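Local coordinates for aminoglycoside 6'-n-acetyltransferase (Salmonella choleraesuis, PDB 2VBQ), which transfers an acetyl group from acetyl-CoA to the 6'-amino group of aminoglycoside antibiotics, conferring resistance, and can also acetylate eukaryotic histone proteins, at residues 40-45 with 77-82; 54-57 with 62-65; 86-91 with 158-163; 101-106 with 111-116; 118-123 with 130-135. All blocks are in the same frame, centred on the assembly; numbering follows the deposited sequence.

Contact 1 of 5, residues 40-45 with 77-82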
# COMPACT_ATOMS: atom_id res chain seq x y z
N GLN A 40 9.02 -20.08 -7.59
CA GLN A 40 8.08 -20.42 -8.65
C GLN A 40 6.98 -19.37 -8.81
O GLN A 40 6.49 -19.15 -9.92
CB GLN A 40 7.47 -21.80 -8.45
CG GLN A 40 8.50 -22.92 -8.41
CD GLN A 40 7.89 -24.27 -8.04
OE1 GLN A 40 7.12 -24.85 -8.82
NE2 GLN A 40 8.23 -24.76 -6.82
N LEU A 41 6.59 -18.71 -7.72
CA LEU A 41 5.65 -17.61 -7.85
C LEU A 41 6.32 -16.43 -8.58
O LEU A 41 5.72 -15.82 -9.50
CB LEU A 41 5.09 -17.15 -6.50
CG LEU A 41 4.18 -15.91 -6.52
CD1 LEU A 41 2.93 -16.11 -7.42
CD2 LEU A 41 3.77 -15.50 -5.12
N TRP A 42 7.55 -16.13 -8.18
CA TRP A 42 8.31 -15.01 -8.70
C TRP A 42 9.63 -15.52 -9.32
O TRP A 42 10.69 -15.41 -8.69
CB TRP A 42 8.58 -13.99 -7.57
CG TRP A 42 7.35 -13.27 -7.06
CD1 TRP A 42 6.45 -12.57 -7.82
CD2 TRP A 42 6.90 -13.15 -5.69
NE1 TRP A 42 5.47 -12.04 -7.01
CE2 TRP A 42 5.72 -12.37 -5.71
CE3 TRP A 42 7.37 -13.64 -4.46
CZ2 TRP A 42 5.00 -12.05 -4.54
CZ3 TRP A 42 6.64 -13.34 -3.29
CH2 TRP A 42 5.47 -12.54 -3.35
N PRO A 43 9.57 -16.11 -10.54
CA PRO A 43 10.83 -16.55 -11.16
C PRO A 43 11.70 -15.33 -11.47
O PRO A 43 11.17 -14.29 -11.87
CB PRO A 43 10.38 -17.24 -12.46
CG PRO A 43 8.90 -17.34 -12.42
CD PRO A 43 8.40 -16.37 -11.39
N GLY A 44 13.01 -15.44 -11.23
CA GLY A 44 13.95 -14.36 -11.56
C GLY A 44 14.03 -13.23 -10.55
O GLY A 44 14.87 -12.33 -10.69
N HIS A 45 13.14 -13.24 -9.55
CA HIS A 45 13.28 -12.44 -8.32
C HIS A 45 14.63 -12.92 -7.75
O HIS A 45 14.73 -14.08 -7.32
CB HIS A 45 12.13 -12.83 -7.38
CG HIS A 45 11.78 -11.82 -6.33
ND1 HIS A 45 12.57 -11.57 -5.23
CD2 HIS A 45 10.67 -11.04 -6.18
CE1 HIS A 45 11.99 -10.66 -4.46
NE2 HIS A 45 10.83 -10.33 -5.02
N PHE A 77 2.07 -21.58 -0.60
CA PHE A 77 2.41 -20.64 0.46
C PHE A 77 1.69 -19.31 0.30
O PHE A 77 1.18 -18.96 -0.78
CB PHE A 77 3.94 -20.39 0.57
CG PHE A 77 4.45 -19.42 -0.43
CD1 PHE A 77 4.62 -19.82 -1.78
CD2 PHE A 77 4.74 -18.09 -0.07
CE1 PHE A 77 5.06 -18.90 -2.74
CE2 PHE A 77 5.20 -17.17 -1.03
CZ PHE A 77 5.36 -17.58 -2.36
N ALA A 78 1.70 -18.56 1.39
CA ALA A 78 1.29 -17.18 1.36
C ALA A 78 2.23 -16.32 2.20
O ALA A 78 2.66 -16.72 3.29
CB ALA A 78 -0.18 -17.05 1.87
N ASP A 79 2.55 -15.14 1.68
CA ASP A 79 3.27 -14.13 2.45
C ASP A 79 2.26 -13.11 2.94
O ASP A 79 1.41 -12.69 2.15
CB ASP A 79 4.33 -13.42 1.59
CG ASP A 79 5.51 -14.33 1.21
OD1 ASP A 79 5.73 -15.35 1.87
OD2 ASP A 79 6.24 -13.99 0.26
N ALA A 80 2.37 -12.68 4.20
CA ALA A 80 1.45 -11.67 4.76
C ALA A 80 2.23 -10.60 5.53
O ALA A 80 3.36 -10.84 5.97
CB ALA A 80 0.40 -12.33 5.63
N SER A 81 1.65 -9.42 5.65
CA SER A 81 2.20 -8.38 6.49
C SER A 81 1.10 -7.73 7.31
O SER A 81 -0.09 -7.86 6.99
CB SER A 81 2.84 -7.29 5.61
OG SER A 81 1.83 -6.66 4.82
N ILE A 82 1.52 -7.00 8.34
CA ILE A 82 0.65 -6.05 9.03
C ILE A 82 1.14 -4.66 8.61
O ILE A 82 2.27 -4.23 8.94
CB ILE A 82 0.78 -6.15 10.56
CG1 ILE A 82 0.56 -7.60 11.04
CG2 ILE A 82 -0.19 -5.09 11.23
CD1 ILE A 82 -0.80 -8.18 10.74

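Contact 2 of 5, residues 54-57 with 62-65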
# COMPACT_ATOMS: atom_id res chain seq x y z
N GLY A 54 13.70 -14.23 3.70
CA GLY A 54 13.47 -15.31 4.65
C GLY A 54 13.85 -14.93 6.06
O GLY A 54 13.02 -15.01 6.98
N GLU A 55 15.11 -14.50 6.22
CA GLU A 55 15.66 -14.15 7.53
C GLU A 55 14.90 -13.00 8.20
O GLU A 55 14.60 -13.07 9.39
CB GLU A 55 17.16 -13.81 7.45
CG GLU A 55 18.06 -14.95 6.97
CD GLU A 55 17.82 -16.28 7.70
OE1 GLU A 55 17.64 -16.29 8.95
OE2 GLU A 55 17.83 -17.33 7.01
N GLU A 56 14.58 -11.97 7.42
CA GLU A 56 13.79 -10.85 7.91
C GLU A 56 12.45 -11.32 8.47
O GLU A 56 12.11 -10.99 9.61
CB GLU A 56 13.55 -9.83 6.80
CG GLU A 56 13.04 -8.48 7.31
CD GLU A 56 12.50 -7.60 6.20
OE1 GLU A 56 12.46 -8.07 5.04
OE2 GLU A 56 12.12 -6.45 6.47
N ILE A 57 11.72 -12.13 7.69
CA ILE A 57 10.39 -12.61 8.09
C ILE A 57 10.44 -13.34 9.44
O ILE A 57 9.61 -13.11 10.32
CB ILE A 57 9.69 -13.45 6.96
CG1 ILE A 57 9.39 -12.57 5.73
CG2 ILE A 57 8.38 -14.06 7.48
CD1 ILE A 57 9.08 -13.31 4.45
N HIS A 62 5.81 -7.82 12.12
CA HIS A 62 4.83 -7.35 11.12
C HIS A 62 4.85 -8.12 9.79
O HIS A 62 4.25 -7.67 8.81
CB HIS A 62 4.92 -5.82 10.87
CG HIS A 62 4.42 -5.00 12.03
ND1 HIS A 62 5.05 -5.01 13.25
CD2 HIS A 62 3.33 -4.20 12.17
CE1 HIS A 62 4.39 -4.23 14.10
NE2 HIS A 62 3.34 -3.74 13.47
N LEU A 63 5.61 -9.22 9.77
CA LEU A 63 5.67 -10.14 8.63
C LEU A 63 5.45 -11.54 9.14
O LEU A 63 5.98 -11.88 10.19
CB LEU A 63 7.03 -10.05 7.91
CG LEU A 63 7.37 -8.74 7.21
CD1 LEU A 63 8.82 -8.75 6.68
CD2 LEU A 63 6.35 -8.49 6.11
N ALA A 64 4.67 -12.33 8.40
CA ALA A 64 4.54 -13.77 8.62
C ALA A 64 4.20 -14.43 7.30
O ALA A 64 3.50 -13.85 6.46
CB ALA A 64 3.43 -14.11 9.68
N SER A 65 4.73 -15.64 7.12
CA SER A 65 4.45 -16.46 5.95
C SER A 65 3.94 -17.80 6.41
O SER A 65 4.18 -18.21 7.54
CB SER A 65 5.71 -16.62 5.08
OG SER A 65 6.04 -15.36 4.54
O HOH W 1 7.28 -14.46 11.05

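Contact 3 of 5, residues 86-91 with 158-163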
# COMPACT_ATOMS: atom_id res chain seq x y z
N TYR A 86 -1.07 3.73 4.79
CA TYR A 86 -2.40 3.76 4.17
C TYR A 86 -2.51 2.58 3.21
O TYR A 86 -1.62 2.37 2.36
CB TYR A 86 -2.63 5.06 3.39
CG TYR A 86 -3.88 4.97 2.55
CD1 TYR A 86 -5.15 5.05 3.14
CD2 TYR A 86 -3.80 4.72 1.18
CE1 TYR A 86 -6.31 4.93 2.39
CE2 TYR A 86 -4.98 4.59 0.41
CZ TYR A 86 -6.21 4.70 1.03
OH TYR A 86 -7.36 4.57 0.28
N VAL A 87 -3.59 1.80 3.35
CA VAL A 87 -3.91 0.76 2.37
C VAL A 87 -5.16 1.17 1.54
O VAL A 87 -6.22 1.47 2.10
CB VAL A 87 -4.16 -0.63 3.03
CG1 VAL A 87 -4.41 -1.70 1.95
CG2 VAL A 87 -2.97 -1.04 3.94
N ASN A 88 -4.99 1.17 0.22
CA ASN A 88 -6.08 1.48 -0.70
C ASN A 88 -7.35 0.71 -0.39
O ASN A 88 -7.31 -0.53 -0.26
CB ASN A 88 -5.65 1.24 -2.16
CG ASN A 88 -4.45 2.08 -2.59
OD1 ASN A 88 -3.33 1.86 -2.13
ND2 ASN A 88 -4.68 3.05 -3.49
N GLY A 89 -8.45 1.45 -0.26
CA GLY A 89 -9.78 0.90 -0.04
C GLY A 89 -10.15 0.57 1.39
O GLY A 89 -11.26 0.15 1.66
N CYS A 90 -9.19 0.74 2.31
CA CYS A 90 -9.39 0.44 3.73
C CYS A 90 -9.68 1.71 4.52
O CYS A 90 -9.24 2.78 4.14
CB CYS A 90 -8.16 -0.29 4.31
SG CYS A 90 -7.92 -1.94 3.56
N ASP A 91 -10.41 1.57 5.63
CA ASP A 91 -10.76 2.69 6.51
C ASP A 91 -10.04 2.66 7.83
O ASP A 91 -10.05 3.66 8.56
CB ASP A 91 -12.27 2.73 6.79
CG ASP A 91 -13.09 2.78 5.54
OD1 ASP A 91 -12.78 3.61 4.65
OD2 ASP A 91 -14.05 1.97 5.43
N VAL A 158 -6.32 1.22 -9.25
CA VAL A 158 -5.40 2.36 -9.30
C VAL A 158 -4.22 2.16 -10.23
O VAL A 158 -3.86 1.04 -10.56
CB VAL A 158 -4.86 2.74 -7.89
CG1 VAL A 158 -6.01 3.24 -6.99
CG2 VAL A 158 -4.12 1.57 -7.27
N ILE A 159 -3.61 3.28 -10.62
CA ILE A 159 -2.35 3.29 -11.34
C ILE A 159 -1.27 3.82 -10.41
O ILE A 159 -1.42 4.90 -9.85
CB ILE A 159 -2.40 4.22 -12.59
CG1 ILE A 159 -3.67 3.97 -13.43
CG2 ILE A 159 -1.11 4.06 -13.42
CD1 ILE A 159 -3.99 5.08 -14.49
N PHE A 160 -0.19 3.06 -10.20
CA PHE A 160 0.91 3.56 -9.37
C PHE A 160 1.95 4.30 -10.20
O PHE A 160 2.19 3.94 -11.36
CB PHE A 160 1.55 2.42 -8.59
CG PHE A 160 0.79 2.04 -7.35
CD1 PHE A 160 -0.22 1.08 -7.40
CD2 PHE A 160 1.08 2.65 -6.13
CE1 PHE A 160 -0.93 0.72 -6.25
CE2 PHE A 160 0.37 2.30 -4.97
CZ PHE A 160 -0.64 1.34 -5.03
N TYR A 161 2.56 5.31 -9.59
CA TYR A 161 3.65 6.07 -10.19
C TYR A 161 4.86 6.07 -9.27
O TYR A 161 4.71 5.88 -8.08
CB TYR A 161 3.24 7.53 -10.48
CG TYR A 161 2.26 7.64 -11.61
CD1 TYR A 161 2.69 7.67 -12.94
CD2 TYR A 161 0.90 7.68 -11.35
CE1 TYR A 161 1.75 7.74 -13.99
CE2 TYR A 161 -0.02 7.74 -12.36
CZ TYR A 161 0.39 7.77 -13.67
OH TYR A 161 -0.60 7.85 -14.63
N ARG A 162 6.04 6.26 -9.83
CA ARG A 162 7.24 6.47 -9.07
C ARG A 162 8.21 7.44 -9.75
O ARG A 162 8.25 7.55 -10.97
CB ARG A 162 7.92 5.14 -8.74
CG ARG A 162 8.67 4.51 -9.87
CD ARG A 162 10.18 4.61 -9.64
NE ARG A 162 10.70 3.52 -8.82
CZ ARG A 162 11.19 2.38 -9.32
NH1 ARG A 162 11.65 1.45 -8.50
NH2 ARG A 162 11.21 2.17 -10.63
N LYS A 163 8.97 8.13 -8.92
CA LYS A 163 10.00 9.07 -9.34
C LYS A 163 11.17 8.82 -8.40
O LYS A 163 10.97 8.69 -7.19
CB LYS A 163 9.44 10.49 -9.19
CG LYS A 163 10.41 11.64 -9.44
CD LYS A 163 9.62 12.92 -9.76
CE LYS A 163 10.41 14.19 -9.47
NZ LYS A 163 11.80 14.09 -9.99

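Contact 4 of 5, residues 101-106 with 111-116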
# COMPACT_ATOMS: atom_id res chain seq x y z
N ILE A 101 0.64 -15.08 -2.85
CA ILE A 101 0.03 -16.38 -2.67
C ILE A 101 0.24 -17.22 -3.94
O ILE A 101 0.10 -16.73 -5.07
CB ILE A 101 -1.48 -16.28 -2.26
CG1 ILE A 101 -1.99 -17.64 -1.75
CG2 ILE A 101 -2.34 -15.71 -3.42
CD1 ILE A 101 -3.19 -17.57 -0.85
N PHE A 102 0.56 -18.49 -3.72
CA PHE A 102 0.87 -19.42 -4.80
C PHE A 102 0.60 -20.84 -4.35
O PHE A 102 1.00 -21.23 -3.25
CB PHE A 102 2.35 -19.27 -5.22
CG PHE A 102 2.81 -20.33 -6.22
CD1 PHE A 102 2.63 -20.14 -7.61
CD2 PHE A 102 3.42 -21.50 -5.78
CE1 PHE A 102 3.07 -21.14 -8.55
CE2 PHE A 102 3.85 -22.49 -6.69
CZ PHE A 102 3.67 -22.30 -8.07
N VAL A 103 -0.07 -21.60 -5.21
CA VAL A 103 -0.30 -23.03 -4.98
C VAL A 103 0.20 -23.76 -6.22
O VAL A 103 -0.05 -23.29 -7.34
CB VAL A 103 -1.80 -23.35 -4.72
CG1 VAL A 103 -2.06 -24.87 -4.61
CG2 VAL A 103 -2.31 -22.63 -3.47
N LEU A 104 0.95 -24.84 -6.03
CA LEU A 104 1.49 -25.60 -7.17
C LEU A 104 0.37 -26.00 -8.12
O LEU A 104 -0.71 -26.41 -7.66
CB LEU A 104 2.20 -26.87 -6.69
CG LEU A 104 3.58 -26.67 -6.04
CD1 LEU A 104 4.01 -27.92 -5.34
CD2 LEU A 104 4.61 -26.24 -7.06
N PRO A 105 0.62 -25.90 -9.45
CA PRO A 105 -0.39 -26.26 -10.47
C PRO A 105 -1.17 -27.55 -10.17
O PRO A 105 -2.40 -27.51 -10.21
CB PRO A 105 0.44 -26.34 -11.76
CG PRO A 105 1.48 -25.29 -11.55
CD PRO A 105 1.86 -25.40 -10.07
N SER A 106 -0.48 -28.63 -9.77
CA SER A 106 -1.11 -29.94 -9.59
C SER A 106 -2.03 -30.01 -8.37
O SER A 106 -2.82 -30.96 -8.25
CB SER A 106 -0.08 -31.07 -9.50
OG SER A 106 0.68 -31.14 -10.69
N GLY A 111 -8.84 -26.12 -2.43
CA GLY A 111 -9.02 -25.37 -1.21
C GLY A 111 -7.74 -24.98 -0.49
O GLY A 111 -7.80 -24.51 0.65
N VAL A 112 -6.59 -25.15 -1.13
CA VAL A 112 -5.30 -24.78 -0.51
C VAL A 112 -5.24 -23.27 -0.24
O VAL A 112 -4.99 -22.86 0.88
CB VAL A 112 -4.04 -25.28 -1.31
CG1 VAL A 112 -2.73 -24.88 -0.59
CG2 VAL A 112 -4.06 -26.83 -1.49
N ALA A 113 -5.48 -22.44 -1.25
CA ALA A 113 -5.46 -20.98 -1.03
C ALA A 113 -6.49 -20.55 0.04
O ALA A 113 -6.21 -19.72 0.89
CB ALA A 113 -5.73 -20.26 -2.34
N LYS A 114 -7.69 -21.11 -0.02
CA LYS A 114 -8.70 -20.82 1.01
C LYS A 114 -8.13 -20.98 2.43
O LYS A 114 -8.23 -20.08 3.27
CB LYS A 114 -9.89 -21.76 0.81
CG LYS A 114 -11.04 -21.59 1.77
CD LYS A 114 -12.15 -22.51 1.35
CE LYS A 114 -13.00 -22.90 2.53
NZ LYS A 114 -13.95 -21.80 2.84
N GLN A 115 -7.50 -22.12 2.69
CA GLN A 115 -6.93 -22.38 4.00
C GLN A 115 -5.72 -21.51 4.30
O GLN A 115 -5.59 -21.02 5.42
CB GLN A 115 -6.62 -23.85 4.16
CG GLN A 115 -7.92 -24.66 4.28
CD GLN A 115 -7.65 -26.09 4.65
OE1 GLN A 115 -8.17 -27.00 4.00
NE2 GLN A 115 -6.85 -26.30 5.71
N LEU A 116 -4.87 -21.25 3.30
CA LEU A 116 -3.77 -20.29 3.46
C LEU A 116 -4.29 -18.90 3.89
O LEU A 116 -3.79 -18.30 4.83
CB LEU A 116 -2.96 -20.17 2.16
CG LEU A 116 -1.96 -21.30 1.90
CD1 LEU A 116 -1.50 -21.30 0.41
CD2 LEU A 116 -0.75 -21.15 2.88

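Contact 5 of 5, residues 118-123 with 130-135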
# COMPACT_ATOMS: atom_id res chain seq x y z
N ALA A 118 -7.24 -18.14 5.23
CA ALA A 118 -7.81 -18.30 6.57
C ALA A 118 -6.75 -18.15 7.67
O ALA A 118 -7.01 -17.52 8.72
CB ALA A 118 -8.54 -19.62 6.69
N ALA A 119 -5.55 -18.72 7.44
CA ALA A 119 -4.42 -18.59 8.35
C ALA A 119 -3.91 -17.14 8.42
O ALA A 119 -3.61 -16.65 9.52
CB ALA A 119 -3.27 -19.54 7.94
N VAL A 120 -3.76 -16.47 7.27
CA VAL A 120 -3.39 -15.03 7.23
C VAL A 120 -4.40 -14.19 8.03
O VAL A 120 -4.00 -13.34 8.84
CB VAL A 120 -3.33 -14.47 5.76
CG1 VAL A 120 -3.27 -12.91 5.75
CG2 VAL A 120 -2.17 -15.09 4.97
N GLN A 121 -5.69 -14.40 7.76
CA GLN A 121 -6.78 -13.74 8.51
C GLN A 121 -6.71 -13.94 10.02
O GLN A 121 -6.83 -12.96 10.79
CB GLN A 121 -8.17 -14.18 7.99
CG GLN A 121 -9.32 -13.33 8.58
CD GLN A 121 -10.68 -13.72 8.04
OE1 GLN A 121 -10.84 -14.03 6.86
NE2 GLN A 121 -11.67 -13.71 8.92
N ARG A 122 -6.51 -15.19 10.44
CA ARG A 122 -6.35 -15.58 11.85
C ARG A 122 -5.17 -14.81 12.48
O ARG A 122 -5.30 -14.18 13.53
CB ARG A 122 -6.13 -17.11 11.92
CG ARG A 122 -6.07 -17.77 13.32
CD ARG A 122 -5.76 -19.29 13.21
NE ARG A 122 -6.62 -19.89 12.18
CZ ARG A 122 -6.23 -20.67 11.15
NH1 ARG A 122 -4.96 -21.04 10.99
NH2 ARG A 122 -7.15 -21.09 10.29
N TRP A 123 -4.02 -14.85 11.80
CA TRP A 123 -2.85 -14.09 12.23
C TRP A 123 -3.15 -12.57 12.37
O TRP A 123 -2.85 -11.94 13.42
CB TRP A 123 -1.67 -14.35 11.26
CG TRP A 123 -0.41 -13.62 11.60
CD1 TRP A 123 0.39 -13.83 12.69
CD2 TRP A 123 0.21 -12.58 10.84
NE1 TRP A 123 1.45 -12.97 12.66
CE2 TRP A 123 1.37 -12.19 11.53
CE3 TRP A 123 -0.12 -11.93 9.64
CZ2 TRP A 123 2.21 -11.17 11.07
CZ3 TRP A 123 0.73 -10.93 9.17
CH2 TRP A 123 1.89 -10.56 9.89
N ARG A 130 -8.55 -4.98 11.78
CA ARG A 130 -10.00 -5.01 11.49
C ARG A 130 -10.30 -5.38 10.05
O ARG A 130 -11.39 -5.84 9.74
CB ARG A 130 -10.68 -3.68 11.85
CG ARG A 130 -10.44 -3.25 13.30
CD ARG A 130 -11.47 -2.21 13.83
NE ARG A 130 -11.15 -0.82 13.49
CZ ARG A 130 -10.12 -0.12 13.97
NH1 ARG A 130 -9.24 -0.69 14.81
NH2 ARG A 130 -9.94 1.14 13.61
N GLU A 131 -9.31 -5.20 9.17
CA GLU A 131 -9.50 -5.42 7.74
C GLU A 131 -8.33 -6.23 7.20
O GLU A 131 -7.19 -6.09 7.67
CB GLU A 131 -9.56 -4.08 6.99
CG GLU A 131 -10.81 -3.24 7.24
CD GLU A 131 -10.65 -1.78 6.78
OE1 GLU A 131 -9.67 -1.12 7.20
OE2 GLU A 131 -11.48 -1.29 6.00
N MET A 132 -8.64 -7.08 6.22
CA MET A 132 -7.65 -7.76 5.42
C MET A 132 -7.75 -7.23 4.00
O MET A 132 -8.86 -7.03 3.48
CB MET A 132 -7.87 -9.29 5.46
CG MET A 132 -6.98 -10.11 4.50
SD MET A 132 -6.92 -11.87 4.93
CE MET A 132 -8.67 -12.27 4.73
N ALA A 133 -6.60 -7.00 3.38
CA ALA A 133 -6.57 -6.53 2.01
C ALA A 133 -5.55 -7.27 1.15
O ALA A 133 -4.68 -8.03 1.67
CB ALA A 133 -6.32 -5.02 1.96
N SER A 134 -5.66 -7.04 -0.16
CA SER A 134 -4.85 -7.69 -1.18
C SER A 134 -4.99 -6.87 -2.47
O SER A 134 -5.85 -6.01 -2.56
CB SER A 134 -5.33 -9.12 -1.39
OG SER A 134 -4.48 -9.83 -2.29
N ASP A 135 -4.11 -7.09 -3.43
CA ASP A 135 -4.29 -6.50 -4.73
C ASP A 135 -3.88 -7.52 -5.77
O ASP A 135 -3.17 -8.49 -5.47
CB ASP A 135 -3.52 -5.17 -4.90
CG ASP A 135 -2.03 -5.37 -5.15
OD1 ASP A 135 -1.66 -6.01 -6.16
OD2 ASP A 135 -1.21 -4.85 -4.37

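Contact 1 of 5, residues 40-45 with 77-82
Phe77 opens the strand segment 77-82 and meets Leu41 at the last turn of helix 31-41. The tip of its ring, CZ, lies 3.8 Å from Leu41 CD2. A second touch runs from Phe77 CE1 to Leu41 CB, 4.1 Å away. The Leu41 side chain comes at the ring obliquely. The chi1 of 80° holds the Phe77 ring between the backbone N and the carbonyl carbon, and its end reaches nearer the helix than its CB direction suggests. Trp34 of the same helix packs on this ring as well, with the two planes nearly perpendicular.

Asp79 is the next residue to reach across. Its OD2 sits at the edge of the Trp42 indole, in the ring plane, 3.6 Å from CZ3. The carboxylate plane is turned 35° from the ring plane. Leu41 CD2 covers one face of the same indole, 3.6 Å above the plane and offset toward the rim. Trp42 is the first residue past the helical backbone, and a type II turn runs from it to His45.

Both residues of that turn's ends bind substrate, and His45 NE2 hydrogen-bonds the bisubstrate analogue. The Asp79 carboxylate has stronger partners elsewhere. OD1 accepts from Ser65 and Trp34, and OD2 forms a salt bridge with Arg38. The edge of the indole carries partly positive C-H groups, so the approach of OD2 is probably mildly favourable. With Arg38, Ser65 and Trp34 satisfying it, the carboxylate can lie buried at the indole edge, where it may help to set the position of this substrate-binding tryptophan.

Contact 2 of 5, residues 54-57 with 62-65
Ile57 on helix 47-59 and Leu63 at the start of strand 63-70 have the closest pair of CA atoms in the two segments, 5.4 Å apart. A water bridges their carbonyls, 2.8 Å from Ile57 O and 3.0 Å from Leu63 O. Other acceptors nearby may compete for its protons.

Ile57 carries most of the side-chain contact. Its CG1 lies 4.0 Å from Leu63 CD1, and the two side chains cross at about a right angle. Its CG2 branch, anti to the backbone N, goes to the strand backbone and lies 4.0 Å from Ala64 CA. The end of the other branch, CD1, reaches Ser65 OG at 3.7 Å.

The helix and the strand are consecutive elements of the GNAT fold, and the short connection between them lets helix 47-59 pack at the start of strand 63-70. Leu31 and Trp34 of helix 31-41 also lie against this region.

Leu63 CD1 is shared with Glu56. It lies 3.9 Å from Glu56 CD and about as far from both carboxylate oxygens, so the methyl meets the whole acid group. Glu56 gets there with an extended chain, chi1 -166° and chi2 -166°. The Ser65 hydroxyl touches Ile57 only by packing; its polar partner is Asp79 on the neighbouring strand 73-83.

Contact 3 of 5, residues 86-91 with 158-163
Asn88 sits in the loop between strands 73-83 and 95-103 and reaches strand 158-163 with its side-chain amide. In this GNAT dimer the strand pairs antiparallel with a strand of the second subunit, which joins the two subunits through a beta ladder. Asn88 lies in a type II turn from Val87 to Cys90, closed by Cys90 N to Val87 O.

The contacts across the two segments are van der Waals touches. The Asn88 amide and the Val158 side chain come from opposite directions. Asn88 ND2 lies 3.7 Å from Val158 CG1 and 4.1 Å from Val158 CG2, so the nitrogen faces both methyls. Phe160 passes the amide in the opposite sense, with the amide and ring planes 64° apart. The far end of the ring does the touching.

Polar bonds hold the amide from outside the segments. Asn88 ND2 donates to Glu156 OE2, a substrate-binding residue. It also bonds Asp135 OD2 of the second subunit. Two acceptors therefore share one nitrogen, which probably fixes which end of the amide faces Val158.

Ligand contacts make up the last kind. Tyr86, Asn88 and Val158, with Glu156, reach over to the bisubstrate analogue held mainly by the second subunit, and Tyr86 OH hydrogen-bonds to it. That pocket is thus built at the dimer interface, with residues from both chains. The other end of the amide, Asn88 OD1, rests 4.0 Å from Phe160 CZ.

Contact 4 of 5, residues 101-106 with 111-116
Strand 101-103 and helix 112-116 run roughly antiparallel, with 144° between their directions and 9.0 Å between their axes. Val103 and Ala113 have the closest CA atoms, 6.8 Å apart. Gly111 is the N-cap of the helix. Its phi is 91°, and at its backbone angles a CB would collide with the carbonyl O of the residue before.

Val103 and Val112 form the tightest packing. Val103 CG2 lies 3.7 Å from Val112 CG1, and the two side chains meet at an oblique angle. Val103 CG1 also approaches Val112 CB, so both methyls of Val103 touch Val112. Val103 CG2 reaches Leu116 CD1 as well, 4.2 Å away, one turn further along the helix.

Ile101 makes a second group. Its CD1 sits 4.0 Å from Ala113 CB and 4.0 Å from Leu116 CB, between the two. The chain gets there because CG1 lies anti to the backbone N, chi1 -166°.

The backbone N atoms of Ile101, Val103, Gly111 and Ala113 all hydrogen-bond the bisubstrate analogue. Gly111 and Ala113 lie in the R-x-x-G-x-A signature of the GNAT family, whose N-H groups at the helix start bind the CoA pyrophosphate.

Around the contact, strand 95-103 pairs with strand 73-83, and Val112 packs on Ile75 there. Strand 21-25 meets Val112 and Leu116 through Met21 and Ile23. Phe102 turns its CB away from helix 112-126, and its ring packs on Leu37 and Leu41 of helix 31-41.

Contact 5 of 5, residues 118-123 with 130-135
Met132 on strand 131-136 reaches across to helix 112-126 and meets Val120 and Gln121. Its CG lies anti to the backbone N, with chi1 173°, and the chain stays extended to SD. It then bends at chi3, 62°, which swings CE alongside Gln121.

The methyl touches Gln121 at several atoms. Met132 CE is 3.5 Å from Gln121 OE1 and 3.8 Å from Gln121 CB, and it comes close to CG and CD as well. Gln121 is itself extended, chi1 -170°, and the two chains cross at about a right angle. Its OE1 also takes a weak hydrogen bond from Lys163 NZ of the second subunit.

The sulfur serves the other neighbour. Met132 SD lies 3.9 Å from Val120 CG1 and 4.0 Å from Gln121 N. Val120 CG1 is anti to its backbone N, which directs this methyl toward the sulfur. Met132 alone carries the strand side.

The contact belongs to the beta-alpha-beta unit of strand 95-103, helix 112-126 and strand 131-136. Val96 of strand 95-103 packs against both Val120 and Met132, and Phe152 touches Met132. Phe66 of strand 63-70 and Ala80 of strand 73-83, further across the sheet, also meet Val120. Strand 131-136 is outermost within its own chain, but it pairs antiparallel with a strand of the second subunit, so the helix lies over a sheet that continues into the dimer.

Overall arrangement
Contacts 1, 2, 4 and 5 all reach the same mixed sheet. Contact 2 is nested within the loop closed by contact 1. They touch through Ala80 N and Ala64 O, 2.8 Å apart. Contact 4 joins contact 1 through Phe77 N and Phe102 O at 2.9 Å. Contacts 4 and 5 share helix 112-126, with centres about 15 Å apart. Contact 3 lies at the dimer interface, its centre about 26 Å from that of contact 4. It meets contact 5 through Asp91 N and Glu131 OE2, 3.1 Å apart. Contacts 1, 4 and 5 line the chain's own analogue. Contact 4 binds part of its CoA portion through backbone N atoms. Contact 3 adds residues to the analogue bound mainly by the second subunit.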